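Local atomic coordinates of alpha-1,3-glucanase (Streptomyces thermodiastaticus, PDB entry 7C7D), a protein that probably hydrolyses internal alpha-1,3-glucosidic linkages of alpha-1,3-glucan, as a thermostable glycosidase of family GH87. Residues Thr104-Ala109 with Ala193-Val198; Ser435-Ala440 with Ser478-Ile483. One frame throughout, in Å; residues are numbered along the deposited sequence.

How the interactions relate
The two contacts lie on opposite sides of the chain's centre, their nearest atoms about 29 Å apart, and share no strand. Interaction 1 belongs to the smaller, calcium-binding beta domain, where a loop between strands 100-104 and 109-117 packs over the end of strand 188-196. Interaction 2 belongs to the parallel beta-helix and joins the loops that follow two adjacent strands of one of its faces, 432-435 and 474-477. Both are partly buried, but their chemistry differs. Packing of Pro106 and Ala109 on Phe195 carries the first, with no clear hydrogen bond across it; direct hydrogen bonds, two bridging waters and an amide-aromatic stack hold the second.

Interaction 1: residues Thr104-Ala109 with Ala193-Val198; sequences TVPRAA and ADFEQV
Pro106 lies across the ring of Phe195, the two side chains meeting at about a right angle. Its CD atom does most of the touching, 3.6 Å from Phe195 CD1, and makes an off-centre CH-pi contact 4.0 Å from the ring centroid. Phe195 turns its ring under the loop by setting CG beside its own backbone N and opposite the carbonyl carbon (chi1 -65°). Farther round the same ring, Val105 reaches Phe195 CE2 with its CG2 methyl at 4.2 Å. The near end of the phenylalanine is covered by Ala109, whose CB sits 3.9 Å from Phe195 CB and 3.5 Å from Glu196 O. Arg107 takes the cramped rotamer with CG between backbone N and carbonyl carbon (chi1 70°), and with chi2 extended this brings its CD to 3.6 Å from Phe195 O. A bend at chi3 then redirects the chain beyond CD, and NH2 hydrogen-bonds Thr60 OG1. Contact continues past the strand end at Gln197, which packs beside Ala108 and Ala109.

The contact lies in the calcium-binding beta domain, with the side chain of Phe195 about 12 Å from the calcium ion. Strand 59-63 contributes Thr60 and Val62 against Pro106, strand 109-117 places Leu112 against Phe195, and strand 172-173 meets Val105 through Val173.

Interaction 2: residues Ser435-Ala440 with Ser478-Ile483; sequences SNQKFA and SYDSAI
Gln437 lays its amide almost flat on the ring of Tyr479, the two planes only 4° apart, in an amide-aromatic stack between loops on neighbouring coils of the parallel beta-helix. Setting CG anti to the backbone N (chi1 -173°) and extending beyond it runs the glutamine over the ring: Gln437 CG makes a CH-pi contact 3.8 Å from the centroid of the Tyr479 ring, and Gln437 NE2 lies over the same face, 3.6 Å from Tyr479 CE2. Just before the stacked side chain, Ser435 OG accepts from Gln437 N in an ST turn.

Beside it, Asn436 uses both backbone and side chain. Its backbone O takes Asp480 N from above the carbonyl plane and also a proton from a water shared with Ser481 OG. Its side-chain ND2 gives a 3.2 Å hydrogen bond to Ser481 O, while OD1 accepts from Leu446 N, farther along the same loop. Lys438 NZ forms a salt bridge with Glu441; separately, its backbone N donates to Asp480.

That aspartate divides its carboxylate: OD1 accepts from Gln510 NE2, whereas OD2 receives a second water, itself bound by Phe439 N, and uses its anti lone pair for Lys438 N, 2.9 Å away in a nearly straight bond of 170°.

Interaction 1: residues Thr104-Ala109 with Ala193-Val198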
ATOM      1  N   THR A 104      20.934  -7.187  13.257  1.00 24.24           N
ATOM      2  CA  THR A 104      21.715  -8.216  12.592  1.00 25.47           C
ATOM      3  C   THR A 104      21.285  -8.249  11.131  1.00 24.82           C
ATOM      4  O   THR A 104      20.102  -8.438  10.827  1.00 24.85           O
ATOM      5  CB  THR A 104      21.526  -9.573  13.262  1.00 27.49           C
ATOM      6  OG1 THR A 104      22.062  -9.513  14.590  1.00 30.16           O
ATOM      7  CG2 THR A 104      22.262 -10.654  12.479  1.00 27.71           C
ATOM      8  N   VAL A 105      22.242  -8.032  10.236  1.00 26.24           N
ATOM      9  CA  VAL A 105      21.947  -7.943   8.804  1.00 26.85           C
ATOM     10  C   VAL A 105      21.396  -9.281   8.320  1.00 27.25           C
ATOM     11  O   VAL A 105      22.008 -10.335   8.581  1.00 28.05           O
ATOM     12  CB  VAL A 105      23.223  -7.551   8.041  1.00 27.93           C
ATOM     13  CG1 VAL A 105      23.010  -7.628   6.561  1.00 28.10           C
ATOM     14  CG2 VAL A 105      23.655  -6.149   8.446  1.00 28.20           C
ATOM     15  N   PRO A 106      20.245  -9.308   7.640  1.00 27.59           N
ATOM     16  CA  PRO A 106      19.632 -10.582   7.245  1.00 29.10           C
ATOM     17  C   PRO A 106      20.117 -11.152   5.921  1.00 30.93           C
ATOM     18  O   PRO A 106      19.845 -12.329   5.642  1.00 31.62           O
ATOM     19  CB  PRO A 106      18.147 -10.204   7.142  1.00 28.89           C
ATOM     20  CG  PRO A 106      18.187  -8.790   6.646  1.00 27.74           C
ATOM     21  CD  PRO A 106      19.363  -8.160   7.358  1.00 26.83           C
ATOM     22  N   ARG A 107      20.825 -10.369   5.112  1.00 31.86           N
ATOM     23  CA  ARG A 107      21.211 -10.765   3.763  1.00 33.39           C
ATOM     24  C   ARG A 107      22.230  -9.753   3.262  1.00 32.35           C
ATOM     25  O   ARG A 107      22.396  -8.678   3.841  1.00 32.94           O
ATOM     26  CB  ARG A 107      20.001 -10.743   2.830  1.00 34.98           C
ATOM     27  CG  ARG A 107      19.520  -9.321   2.553  1.00 36.37           C
ATOM     28  CD  ARG A 107      18.198  -9.300   1.832  1.00 37.85           C
ATOM     29  NE  ARG A 107      18.337  -9.625   0.417  1.00 39.78           N
ATOM     30  CZ  ARG A 107      17.334 -10.049  -0.343  1.00 41.14           C
ATOM     31  NH1 ARG A 107      17.539 -10.322  -1.623  1.00 40.75           N
ATOM     32  NH2 ARG A 107      16.124 -10.199   0.182  1.00 41.22           N
ATOM     33  N   ALA A 108      22.900 -10.103   2.165  1.00 34.05           N
ATOM     34  CA  ALA A 108      23.816  -9.170   1.522  1.00 34.27           C
ATOM     35  C   ALA A 108      23.085  -7.882   1.183  1.00 33.09           C
ATOM     36  O   ALA A 108      22.000  -7.908   0.597  1.00 32.42           O
ATOM     37  CB  ALA A 108      24.368  -9.784   0.239  1.00 35.87           C
ATOM     38  N   ALA A 109      23.680  -6.755   1.555  1.00 32.20           N
ATOM     39  CA  ALA A 109      23.018  -5.476   1.356  1.00 30.57           C
ATOM     40  C   ALA A 109      24.069  -4.383   1.269  1.00 31.25           C
ATOM     41  O   ALA A 109      25.175  -4.518   1.801  1.00 33.24           O
ATOM     42  CB  ALA A 109      22.027  -5.181   2.488  1.00 28.76           C
ATOM     43  N   ALA A 193      13.548  -1.733   9.604  1.00 13.84           N
ATOM     44  CA  ALA A 193      14.606  -1.376   8.669  1.00 13.83           C
ATOM     45  C   ALA A 193      14.651  -2.391   7.537  1.00 14.31           C
ATOM     46  O   ALA A 193      14.517  -3.598   7.769  1.00 16.00           O
ATOM     47  CB  ALA A 193      15.967  -1.319   9.372  1.00 16.14           C
ATOM     48  N   ASP A 194      14.837  -1.900   6.314  1.00 14.25           N
ATOM     49  CA  ASP A 194      14.921  -2.735   5.120  1.00 14.61           C
ATOM     50  C   ASP A 194      16.364  -2.752   4.635  1.00 15.68           C
ATOM     51  O   ASP A 194      16.990  -1.695   4.491  1.00 16.83           O
ATOM     52  CB  ASP A 194      14.037  -2.194   3.989  1.00 15.93           C
ATOM     53  CG  ASP A 194      12.602  -1.925   4.413  1.00 16.43           C
ATOM     54  OD1 ASP A 194      12.080  -2.602   5.321  1.00 16.57           O
ATOM     55  OD2 ASP A 194      11.988  -1.021   3.808  1.00 17.87           O
ATOM     56  N   PHE A 195      16.888  -3.948   4.367  1.00 15.87           N
ATOM     57  CA  PHE A 195      18.264  -4.134   3.927  1.00 17.59           C
ATOM     58  C   PHE A 195      18.236  -4.616   2.484  1.00 17.59           C
ATOM     59  O   PHE A 195      17.721  -5.703   2.206  1.00 17.14           O
ATOM     60  CB  PHE A 195      18.960  -5.138   4.843  1.00 17.83           C
ATOM     61  CG  PHE A 195      19.112  -4.641   6.249  1.00 18.52           C
ATOM     62  CD1 PHE A 195      18.088  -4.793   7.176  1.00 19.33           C
ATOM     63  CD2 PHE A 195      20.261  -3.972   6.632  1.00 20.31           C
ATOM     64  CE1 PHE A 195      18.225  -4.318   8.468  1.00 19.60           C
ATOM     65  CE2 PHE A 195      20.401  -3.487   7.921  1.00 21.24           C
ATOM     66  CZ  PHE A 195      19.382  -3.660   8.840  1.00 20.66           C
ATOM     67  N   GLU A 196      18.756  -3.794   1.571  1.00 18.94           N
ATOM     68  CA  GLU A 196      18.597  -4.001   0.137  1.00 20.61           C
ATOM     69  C   GLU A 196      19.951  -4.053  -0.556  1.00 21.77           C
ATOM     70  O   GLU A 196      20.882  -3.327  -0.187  1.00 20.97           O
ATOM     71  CB  GLU A 196      17.766  -2.873  -0.501  1.00 20.08           C
ATOM     72  CG  GLU A 196      17.432  -3.115  -1.973  1.00 22.07           C
ATOM     73  CD  GLU A 196      16.388  -2.161  -2.524  1.00 23.03           C
ATOM     74  OE1 GLU A 196      15.768  -1.413  -1.735  1.00 22.69           O
ATOM     75  OE2 GLU A 196      16.185  -2.166  -3.758  1.00 23.38           O
ATOM     76  N   GLN A 197      20.050  -4.909  -1.572  1.00 24.15           N
ATOM     77  CA  GLN A 197      21.182  -4.919  -2.488  1.00 27.06           C
ATOM     78  C   GLN A 197      20.798  -4.099  -3.711  1.00 27.83           C
ATOM     79  O   GLN A 197      19.979  -4.537  -4.528  1.00 27.44           O
ATOM     80  CB  GLN A 197      21.530  -6.347  -2.896  1.00 29.21           C
ATOM     81  CG  GLN A 197      22.778  -6.430  -3.749  1.00 32.34           C
ATOM     82  CD  GLN A 197      24.012  -5.951  -3.010  1.00 35.11           C
ATOM     83  OE1 GLN A 197      24.909  -5.349  -3.602  1.00 37.42           O
ATOM     84  NE2 GLN A 197      24.071  -6.228  -1.712  1.00 36.46           N
ATOM     85  N   VAL A 198      21.381  -2.910  -3.831  1.00 26.17           N
ATOM     86  CA  VAL A 198      21.122  -2.011  -4.947  1.00 26.97           C
ATOM     87  C   VAL A 198      22.278  -2.126  -5.928  1.00 28.44           C
ATOM     88  O   VAL A 198      23.447  -2.036  -5.536  1.00 29.49           O
ATOM     89  CB  VAL A 198      20.950  -0.563  -4.463  1.00 27.47           C
ATOM     90  CG1 VAL A 198      20.866   0.394  -5.649  1.00 28.22           C
ATOM     91  CG2 VAL A 198      19.708  -0.450  -3.593  1.00 26.87           C
TER

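Interaction 2: residues Ser435-Ala440 with Ser478-Ile483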
ATOM      1  N   SER A 435     -16.214  -4.619  -2.962  1.00 10.54           N
ATOM      2  CA  SER A 435     -17.260  -3.712  -2.507  1.00 11.90           C
ATOM      3  C   SER A 435     -18.086  -3.124  -3.643  1.00 11.08           C
ATOM      4  O   SER A 435     -17.574  -2.827  -4.729  1.00 12.09           O
ATOM      5  CB  SER A 435     -16.620  -2.572  -1.721  1.00 12.14           C
ATOM      6  OG  SER A 435     -17.607  -1.647  -1.323  1.00 13.33           O
ATOM      7  N   ASN A 436     -19.376  -2.922  -3.351  1.00 11.33           N
ATOM      8  CA  ASN A 436     -20.294  -2.154  -4.187  1.00 12.77           C
ATOM      9  C   ASN A 436     -20.605  -0.775  -3.598  1.00 13.39           C
ATOM     10  O   ASN A 436     -21.669  -0.205  -3.862  1.00 14.91           O
ATOM     11  CB  ASN A 436     -21.579  -2.938  -4.463  1.00 12.77           C
ATOM     12  CG  ASN A 436     -21.454  -3.856  -5.668  1.00 12.83           C
ATOM     13  OD1 ASN A 436     -20.612  -3.639  -6.545  1.00 13.41           O
ATOM     14  ND2 ASN A 436     -22.308  -4.881  -5.731  1.00 13.12           N
ATOM     15  N   GLN A 437     -19.694  -0.224  -2.794  1.00 13.34           N
ATOM     16  CA  GLN A 437     -19.823   1.150  -2.309  1.00 13.84           C
ATOM     17  C   GLN A 437     -19.462   2.100  -3.445  1.00 15.12           C
ATOM     18  O   GLN A 437     -18.343   2.059  -3.966  1.00 16.17           O
ATOM     19  CB  GLN A 437     -18.906   1.366  -1.107  1.00 14.31           C
ATOM     20  CG  GLN A 437     -19.098   2.720  -0.427  1.00 15.68           C
ATOM     21  CD  GLN A 437     -18.400   2.823   0.919  1.00 16.02           C
ATOM     22  OE1 GLN A 437     -17.628   1.947   1.304  1.00 17.52           O
ATOM     23  NE2 GLN A 437     -18.657   3.916   1.636  1.00 17.92           N
ATOM     24  N   LYS A 438     -20.405   2.953  -3.834  1.00 16.91           N
ATOM     25  CA  LYS A 438     -20.218   3.702  -5.073  1.00 18.80           C
ATOM     26  C   LYS A 438     -19.470   5.020  -4.899  1.00 20.49           C
ATOM     27  O   LYS A 438     -18.693   5.403  -5.782  1.00 20.65           O
ATOM     28  CB  LYS A 438     -21.557   3.928  -5.778  1.00 20.95           C
ATOM     29  CG  LYS A 438     -22.517   4.839  -5.059  1.00 23.07           C
ATOM     30  CD  LYS A 438     -23.823   4.904  -5.824  1.00 25.60           C
ATOM     31  CE  LYS A 438     -24.841   5.771  -5.118  1.00 28.74           C
ATOM     32  NZ  LYS A 438     -26.094   5.850  -5.910  1.00 30.47           N
ATOM     33  N   PHE A 439     -19.699   5.726  -3.788  1.00 20.76           N
ATOM     34  CA  PHE A 439     -19.138   7.055  -3.527  1.00 22.87           C
ATOM     35  C   PHE A 439     -19.667   8.165  -4.439  1.00 24.61           C
ATOM     36  O   PHE A 439     -19.898   9.286  -3.972  1.00 26.99           O
ATOM     37  CB  PHE A 439     -17.604   7.062  -3.533  1.00 23.28           C
ATOM     38  CG  PHE A 439     -16.983   6.092  -2.571  1.00 22.42           C
ATOM     39  CD1 PHE A 439     -16.888   6.388  -1.221  1.00 23.77           C
ATOM     40  CD2 PHE A 439     -16.475   4.890  -3.024  1.00 21.30           C
ATOM     41  CE1 PHE A 439     -16.304   5.490  -0.338  1.00 23.59           C
ATOM     42  CE2 PHE A 439     -15.888   3.994  -2.151  1.00 22.27           C
ATOM     43  CZ  PHE A 439     -15.804   4.294  -0.806  1.00 22.80           C
ATOM     44  N   ALA A 440     -19.835   7.885  -5.733  1.00 23.85           N
ATOM     45  CA  ALA A 440     -20.298   8.874  -6.702  1.00 25.39           C
ATOM     46  C   ALA A 440     -20.863   8.135  -7.911  1.00 27.40           C
ATOM     47  O   ALA A 440     -20.841   6.905  -7.973  1.00 27.43           O
ATOM     48  CB  ALA A 440     -19.164   9.820  -7.104  1.00 25.85           C
ATOM     49  N   SER A 478     -21.861  -5.395   0.119  1.00 11.55           N
ATOM     50  CA  SER A 478     -22.921  -5.046  -0.829  1.00 12.44           C
ATOM     51  C   SER A 478     -23.503  -3.662  -0.512  1.00 12.57           C
ATOM     52  O   SER A 478     -24.707  -3.483  -0.315  1.00 14.14           O
ATOM     53  CB  SER A 478     -24.003  -6.113  -0.765  1.00 12.85           C
ATOM     54  OG  SER A 478     -24.445  -6.242   0.576  1.00 13.88           O
ATOM     55  N   TYR A 479     -22.619  -2.659  -0.488  1.00 14.05           N
ATOM     56  CA  TYR A 479     -22.951  -1.391   0.157  1.00 14.28           C
ATOM     57  C   TYR A 479     -24.116  -0.682  -0.535  1.00 14.49           C
ATOM     58  O   TYR A 479     -25.138  -0.382   0.094  1.00 15.59           O
ATOM     59  CB  TYR A 479     -21.700  -0.513   0.219  1.00 14.60           C
ATOM     60  CG  TYR A 479     -21.818   0.692   1.127  1.00 15.22           C
ATOM     61  CD1 TYR A 479     -22.645   1.765   0.799  1.00 16.35           C
ATOM     62  CD2 TYR A 479     -21.084   0.772   2.305  1.00 17.36           C
ATOM     63  CE1 TYR A 479     -22.752   2.865   1.622  1.00 18.69           C
ATOM     64  CE2 TYR A 479     -21.182   1.881   3.134  1.00 18.48           C
ATOM     65  CZ  TYR A 479     -22.022   2.920   2.784  1.00 19.56           C
ATOM     66  OH  TYR A 479     -22.142   4.034   3.587  1.00 22.16           O
ATOM     67  N   ASP A 480     -23.980  -0.384  -1.825  1.00 14.54           N
ATOM     68  CA  ASP A 480     -25.042   0.309  -2.547  1.00 14.63           C
ATOM     69  C   ASP A 480     -25.839  -0.589  -3.480  1.00 15.69           C
ATOM     70  O   ASP A 480     -26.840  -0.132  -4.048  1.00 17.54           O
ATOM     71  CB  ASP A 480     -24.485   1.520  -3.311  1.00 15.72           C
ATOM     72  CG  ASP A 480     -24.101   2.658  -2.381  1.00 16.07           C
ATOM     73  OD1 ASP A 480     -24.998   3.178  -1.678  1.00 18.91           O
ATOM     74  OD2 ASP A 480     -22.903   3.012  -2.337  1.00 17.81           O
ATOM     75  N   SER A 481     -25.441  -1.850  -3.642  1.00 14.73           N
ATOM     76  CA  SER A 481     -26.186  -2.788  -4.469  1.00 14.65           C
ATOM     77  C   SER A 481     -25.729  -4.203  -4.136  1.00 13.83           C
ATOM     78  O   SER A 481     -24.644  -4.414  -3.593  1.00 14.24           O
ATOM     79  CB  SER A 481     -26.022  -2.494  -5.966  1.00 15.39           C
ATOM     80  OG  SER A 481     -24.680  -2.680  -6.387  1.00 15.30           O
ATOM     81  N   ALA A 482     -26.587  -5.166  -4.460  1.00 14.03           N
ATOM     82  CA  ALA A 482     -26.315  -6.570  -4.196  1.00 13.60           C
ATOM     83  C   ALA A 482     -25.149  -7.070  -5.045  1.00 14.26           C
ATOM     84  O   ALA A 482     -24.836  -6.531  -6.111  1.00 14.70           O
ATOM     85  CB  ALA A 482     -27.557  -7.398  -4.509  1.00 15.41           C
ATOM     86  N   ILE A 483     -24.500  -8.125  -4.558  1.00 13.98           N
ATOM     87  CA  ILE A 483     -23.382  -8.732  -5.276  1.00 13.73           C
ATOM     88  C   ILE A 483     -23.938  -9.525  -6.457  1.00 15.35           C
ATOM     89  O   ILE A 483     -24.510 -10.604  -6.278  1.00 17.58           O
ATOM     90  CB  ILE A 483     -22.540  -9.626  -4.360  1.00 13.97           C
ATOM     91  CG1 ILE A 483     -22.131  -8.884  -3.075  1.00 13.81           C
ATOM     92  CG2 ILE A 483     -21.339 -10.173  -5.114  1.00 14.67           C
ATOM     93  CD1 ILE A 483     -21.230  -7.678  -3.269  1.00 14.27           C
TER
HETATM   94  O   HOH W   1     -23.356  -0.294  -6.216  1.00 17.00           O
HETATM   95  O   HOH W   2     -21.603   5.317  -1.640  1.00 22.71           O